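Local coordinates for protein beta 1-3 glucanase (Clostridium beijerinckii NCIMB 8052, PDB 5H4E) that probably hydrolyses beta-1,3-glucan through its glycoside hydrolase family 64 domain, whose two lobes face each other across a cleft, at residues 207-212 and 329-334; 225-230 and 277-282. All blocks are in the same frame, centred on the assembly; numbering follows the deposited sequence.

Interaction 1 of 2, residues 207-212 and 329-334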
# COMPACT_ATOMS: atom_id res chain seq x y z
N TYR A 207 11.04 3.22 6.72
CA TYR A 207 10.14 2.10 6.95
C TYR A 207 8.86 2.57 7.60
O TYR A 207 8.88 3.40 8.50
CB TYR A 207 10.81 1.03 7.82
CG TYR A 207 11.95 0.38 7.07
CD1 TYR A 207 11.70 -0.63 6.15
CD2 TYR A 207 13.27 0.80 7.26
CE1 TYR A 207 12.72 -1.21 5.44
CE2 TYR A 207 14.30 0.22 6.54
CZ TYR A 207 14.03 -0.79 5.64
OH TYR A 207 15.04 -1.38 4.92
N ALA A 208 7.74 2.04 7.13
CA ALA A 208 6.51 2.16 7.89
C ALA A 208 6.73 1.52 9.26
O ALA A 208 7.63 0.66 9.42
CB ALA A 208 5.35 1.53 7.13
N PRO A 209 5.94 1.93 10.27
CA PRO A 209 6.19 1.53 11.67
C PRO A 209 6.42 0.03 11.90
O PRO A 209 7.39 -0.34 12.56
CB PRO A 209 4.92 1.99 12.38
CG PRO A 209 4.54 3.25 11.65
CD PRO A 209 4.85 2.93 10.18
N ALA A 210 5.54 -0.81 11.38
CA ALA A 210 5.68 -2.23 11.64
C ALA A 210 6.03 -2.97 10.36
O ALA A 210 5.67 -4.14 10.19
CB ALA A 210 4.42 -2.79 12.25
N SER A 211 6.73 -2.30 9.45
CA SER A 211 7.15 -2.94 8.21
C SER A 211 8.66 -2.99 8.12
O SER A 211 9.34 -2.07 8.59
CB SER A 211 6.57 -2.21 6.99
OG SER A 211 7.05 -2.79 5.78
N GLY A 212 9.19 -4.07 7.53
CA GLY A 212 10.62 -4.17 7.28
C GLY A 212 11.44 -4.06 8.54
O GLY A 212 11.22 -4.81 9.49
N PRO A 329 -1.10 8.30 21.19
CA PRO A 329 -0.43 7.70 20.03
C PRO A 329 -1.24 7.88 18.75
O PRO A 329 -2.46 7.75 18.75
CB PRO A 329 -0.35 6.23 20.41
CG PRO A 329 -1.58 6.00 21.21
CD PRO A 329 -1.76 7.28 22.02
N ALA A 330 -0.54 8.13 17.65
CA ALA A 330 -1.18 8.16 16.34
C ALA A 330 -0.16 7.71 15.32
O ALA A 330 1.03 7.61 15.63
CB ALA A 330 -1.69 9.56 16.03
N ASN A 331 -0.60 7.45 14.10
CA ASN A 331 0.34 7.02 13.07
C ASN A 331 1.01 8.23 12.43
O ASN A 331 0.62 8.69 11.36
CB ASN A 331 -0.36 6.15 12.02
CG ASN A 331 0.61 5.37 11.18
OD1 ASN A 331 1.69 5.85 10.87
ND2 ASN A 331 0.25 4.13 10.82
N TYR A 332 2.03 8.77 13.10
CA TYR A 332 2.69 9.99 12.63
C TYR A 332 3.48 9.78 11.34
O TYR A 332 3.71 10.71 10.58
CB TYR A 332 3.58 10.55 13.74
CG TYR A 332 2.74 11.17 14.83
CD1 TYR A 332 2.12 12.40 14.63
CD2 TYR A 332 2.51 10.51 16.03
CE1 TYR A 332 1.33 12.98 15.61
CE2 TYR A 332 1.72 11.09 17.04
CZ TYR A 332 1.13 12.33 16.80
OH TYR A 332 0.35 12.94 17.77
N PHE A 333 3.88 8.54 11.09
CA PHE A 333 4.41 8.17 9.77
C PHE A 333 3.35 8.48 8.69
O PHE A 333 3.62 9.22 7.73
CB PHE A 333 4.82 6.69 9.78
CG PHE A 333 5.20 6.13 8.42
CD1 PHE A 333 4.23 5.54 7.60
CD2 PHE A 333 6.52 6.16 7.98
CE1 PHE A 333 4.57 5.02 6.35
CE2 PHE A 333 6.87 5.63 6.73
CZ PHE A 333 5.90 5.06 5.91
N ALA A 334 2.14 7.95 8.85
CA ALA A 334 1.08 8.15 7.87
C ALA A 334 0.78 9.64 7.70
O ALA A 334 0.66 10.14 6.57
CB ALA A 334 -0.19 7.41 8.28
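Phe333 lays one face of its ring over the backbone of Ala208, and apolar packing of this kind carries most of the contact. The CA of Ala208 sits 3.6 Å from the ring centroid and 14° off the ring normal, a CH-pi contact displaced toward the rim, while the methyl group of Ala208 meets the outer end of the ring, at CZ and at CE1, with CB 3.7 Å from Phe333 CE1. Pro209 packs near the ring's root: its CD comes obliquely to within 3.7 Å of Phe333 CG, and its CG lies against Phe333 CB. The phenyl ring extends to both residues because CG of Phe333 stands anti to its own backbone N (chi1 172°). Trp337, one turn further along the same helix, meets this ring edge-to-face, and Phe197 of helix 195-198 touches both Phe333 and Pro209.

Polar groups play a lesser part across the contact. Tyr207 O approaches the ring obliquely, 3.5 Å from Phe333 CE2, and is buried there without a hydrogen-bonding partner. Asn331 turns OD1 to the proline, 3.9 Å from Pro209 CG, while the same oxygen accepts from Ala334 N at 2.9 Å. That bond is fairly straight at the hydrogen, although the donor stands 51° out of the carbonyl plane. With ND2 bonded to Asn308, the amide is held at both ends.

Each backbone is shaped by a local turn. On one side a type I beta turn runs from Ala208 to Ser211, closed by Ser211 N to Ala208 O at 3.1 Å. On the other, Asn331 centres an inverse gamma turn and caps helix 332-339. This is an asparagine N-cap at a helix start, whose first turn presents an aromatic ring to an alanine-proline beta turn within the buried interior of the glucanase domain.

Interaction 2 of 2, residues 225-230 and 277-282; sequences YFDSYI and PSTQEV
Phe226 spreads its ring beneath the branched end of Val282, whose CG1 stands over the middle of one face, 3.9 Å from the centroid and 9° off the normal, a well-centred CH-pi contact. Tyr225 covers the opposite face through CE2, offset toward the rim, and Thr279 CG2 lies at the ring edge. The other methyl group of Val282, CG2, meets Ile230 CD1 at 3.9 Å. Ile230 also runs past Pro277 in the opposite direction, with CD1 3.4 Å from Pro277 O and CG2 against the proline ring.

Beside this apolar layer, the hydroxyl of Thr279 is gripped twice. It accepts from Phe226 N at 2.8 Å and donates to Asp227 OD1 at 2.7 Å, meeting that oxygen nearly along its C-O axis. Because chi1 of -79° sets Thr279 OG1 beside its own backbone N, both groups serve the carboxylate: OG1 bonds Asp227 OD1 directly, while a water accepts from Thr279 N and donates to the same oxygen. The carboxylate is steadied further by His224, which bonds to OD2.

Reciprocal bonds close the start of helix 279-284: Glu281 N reaches Ser278 OG at 3.0 Å, and Ser278 N reaches Glu281 OE1 at 2.9 Å. This is a capping box, here combined with a threonine-aspartate bridge that ties the first turns of two helices together.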
# COMPACT_ATOMS: atom_id res chain seq x y z
N TYR A 225 3.25 0.71 21.47
CA TYR A 225 2.97 2.13 21.29
C TYR A 225 1.49 2.48 21.45
O TYR A 225 1.15 3.49 22.05
CB TYR A 225 3.49 2.60 19.92
CG TYR A 225 3.25 4.07 19.62
CD1 TYR A 225 3.87 5.07 20.36
CD2 TYR A 225 2.41 4.45 18.58
CE1 TYR A 225 3.64 6.42 20.08
CE2 TYR A 225 2.18 5.78 18.29
CZ TYR A 225 2.79 6.75 19.04
OH TYR A 225 2.55 8.07 18.74
N PHE A 226 0.60 1.65 20.92
CA PHE A 226 -0.82 1.98 20.95
C PHE A 226 -1.58 1.39 22.14
O PHE A 226 -2.77 1.64 22.29
CB PHE A 226 -1.51 1.52 19.67
CG PHE A 226 -1.42 2.52 18.54
CD1 PHE A 226 -2.29 3.61 18.49
CD2 PHE A 226 -0.51 2.35 17.51
CE1 PHE A 226 -2.22 4.52 17.45
CE2 PHE A 226 -0.44 3.26 16.48
CZ PHE A 226 -1.29 4.35 16.45
N ASP A 227 -0.91 0.60 22.96
CA ASP A 227 -1.58 -0.25 23.96
C ASP A 227 -2.46 0.50 24.96
O ASP A 227 -3.61 0.11 25.19
CB ASP A 227 -0.54 -1.06 24.73
CG ASP A 227 0.02 -2.22 23.92
OD1 ASP A 227 -0.05 -2.16 22.67
OD2 ASP A 227 0.51 -3.18 24.54
N SER A 228 -1.93 1.55 25.57
CA SER A 228 -2.70 2.27 26.58
C SER A 228 -3.95 2.91 25.96
O SER A 228 -5.02 2.92 26.58
CB SER A 228 -1.85 3.34 27.26
OG SER A 228 -2.67 4.09 28.14
N TYR A 229 -3.80 3.43 24.74
CA TYR A 229 -4.91 4.08 24.04
C TYR A 229 -5.96 3.03 23.71
O TYR A 229 -7.15 3.25 23.94
CB TYR A 229 -4.41 4.80 22.78
CG TYR A 229 -5.46 5.48 21.89
CD1 TYR A 229 -6.44 6.31 22.43
CD2 TYR A 229 -5.44 5.31 20.51
CE1 TYR A 229 -7.37 6.95 21.62
CE2 TYR A 229 -6.37 5.94 19.69
CZ TYR A 229 -7.34 6.76 20.25
OH TYR A 229 -8.28 7.39 19.46
N ILE A 230 -5.51 1.89 23.20
CA ILE A 230 -6.42 0.78 22.92
C ILE A 230 -7.19 0.39 24.18
O ILE A 230 -8.41 0.22 24.14
CB ILE A 230 -5.65 -0.45 22.36
CG1 ILE A 230 -5.22 -0.18 20.92
CG2 ILE A 230 -6.52 -1.69 22.39
CD1 ILE A 230 -4.08 -1.05 20.47
N PRO A 277 -7.38 -5.32 19.83
CA PRO A 277 -6.21 -5.31 18.93
C PRO A 277 -4.87 -5.05 19.61
O PRO A 277 -4.80 -4.35 20.62
CB PRO A 277 -6.54 -4.18 17.94
CG PRO A 277 -7.44 -3.27 18.70
CD PRO A 277 -8.26 -4.16 19.62
N SER A 278 -3.81 -5.62 19.06
CA SER A 278 -2.46 -5.26 19.44
C SER A 278 -2.06 -3.98 18.71
O SER A 278 -2.77 -3.52 17.81
CB SER A 278 -1.47 -6.37 19.09
OG SER A 278 -1.47 -6.58 17.68
N THR A 279 -0.91 -3.44 19.10
CA THR A 279 -0.31 -2.32 18.39
C THR A 279 -0.03 -2.71 16.93
O THR A 279 -0.23 -1.90 16.02
CB THR A 279 0.98 -1.85 19.12
OG1 THR A 279 0.61 -1.05 20.25
CG2 THR A 279 1.88 -1.02 18.22
N GLN A 280 0.39 -3.95 16.71
CA GLN A 280 0.71 -4.40 15.35
C GLN A 280 -0.56 -4.50 14.52
O GLN A 280 -0.55 -4.17 13.34
CB GLN A 280 1.44 -5.75 15.36
CG GLN A 280 2.85 -5.68 15.93
CD GLN A 280 2.87 -5.42 17.41
OE1 GLN A 280 2.17 -6.09 18.18
NE2 GLN A 280 3.64 -4.42 17.83
N GLU A 281 -1.65 -4.95 15.12
CA GLU A 281 -2.88 -5.08 14.37
C GLU A 281 -3.44 -3.72 13.95
O GLU A 281 -4.04 -3.59 12.88
CB GLU A 281 -3.92 -5.88 15.17
CG GLU A 281 -3.64 -7.37 15.10
CD GLU A 281 -4.43 -8.19 16.10
OE1 GLU A 281 -4.79 -7.66 17.17
OE2 GLU A 281 -4.68 -9.38 15.81
N VAL A 282 -3.25 -2.72 14.80
CA VAL A 282 -3.64 -1.36 14.43
C VAL A 282 -2.82 -0.88 13.23
O VAL A 282 -3.36 -0.45 12.21
CB VAL A 282 -3.48 -0.39 15.62
CG1 VAL A 282 -3.51 1.09 15.16
CG2 VAL A 282 -4.56 -0.66 16.66
O HOH W 1 0.28 -4.60 21.46

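Interactions 1 and 2 lie 12 Å apart, centre to centre, on the same side of the chain's centre, and they illustrate how contacts distant in sequence can pack against one another. Both segments of interaction 2 fall in the chain between those of interaction 1. Tyr225 OH probably hydrogen-bonds to Ala330 N at 3.3 Å, while Pro329 CG packs 3.4 Å from Tyr229 CB and Pro329 O lies 3.5 Å from Phe226 CE1. Leu283 of helix 279-284 adds a second bridge by touching both Pro209 and Asn331. Three helix starts, at 227-236, 279-284 and 332-339, thus gather in one packed region.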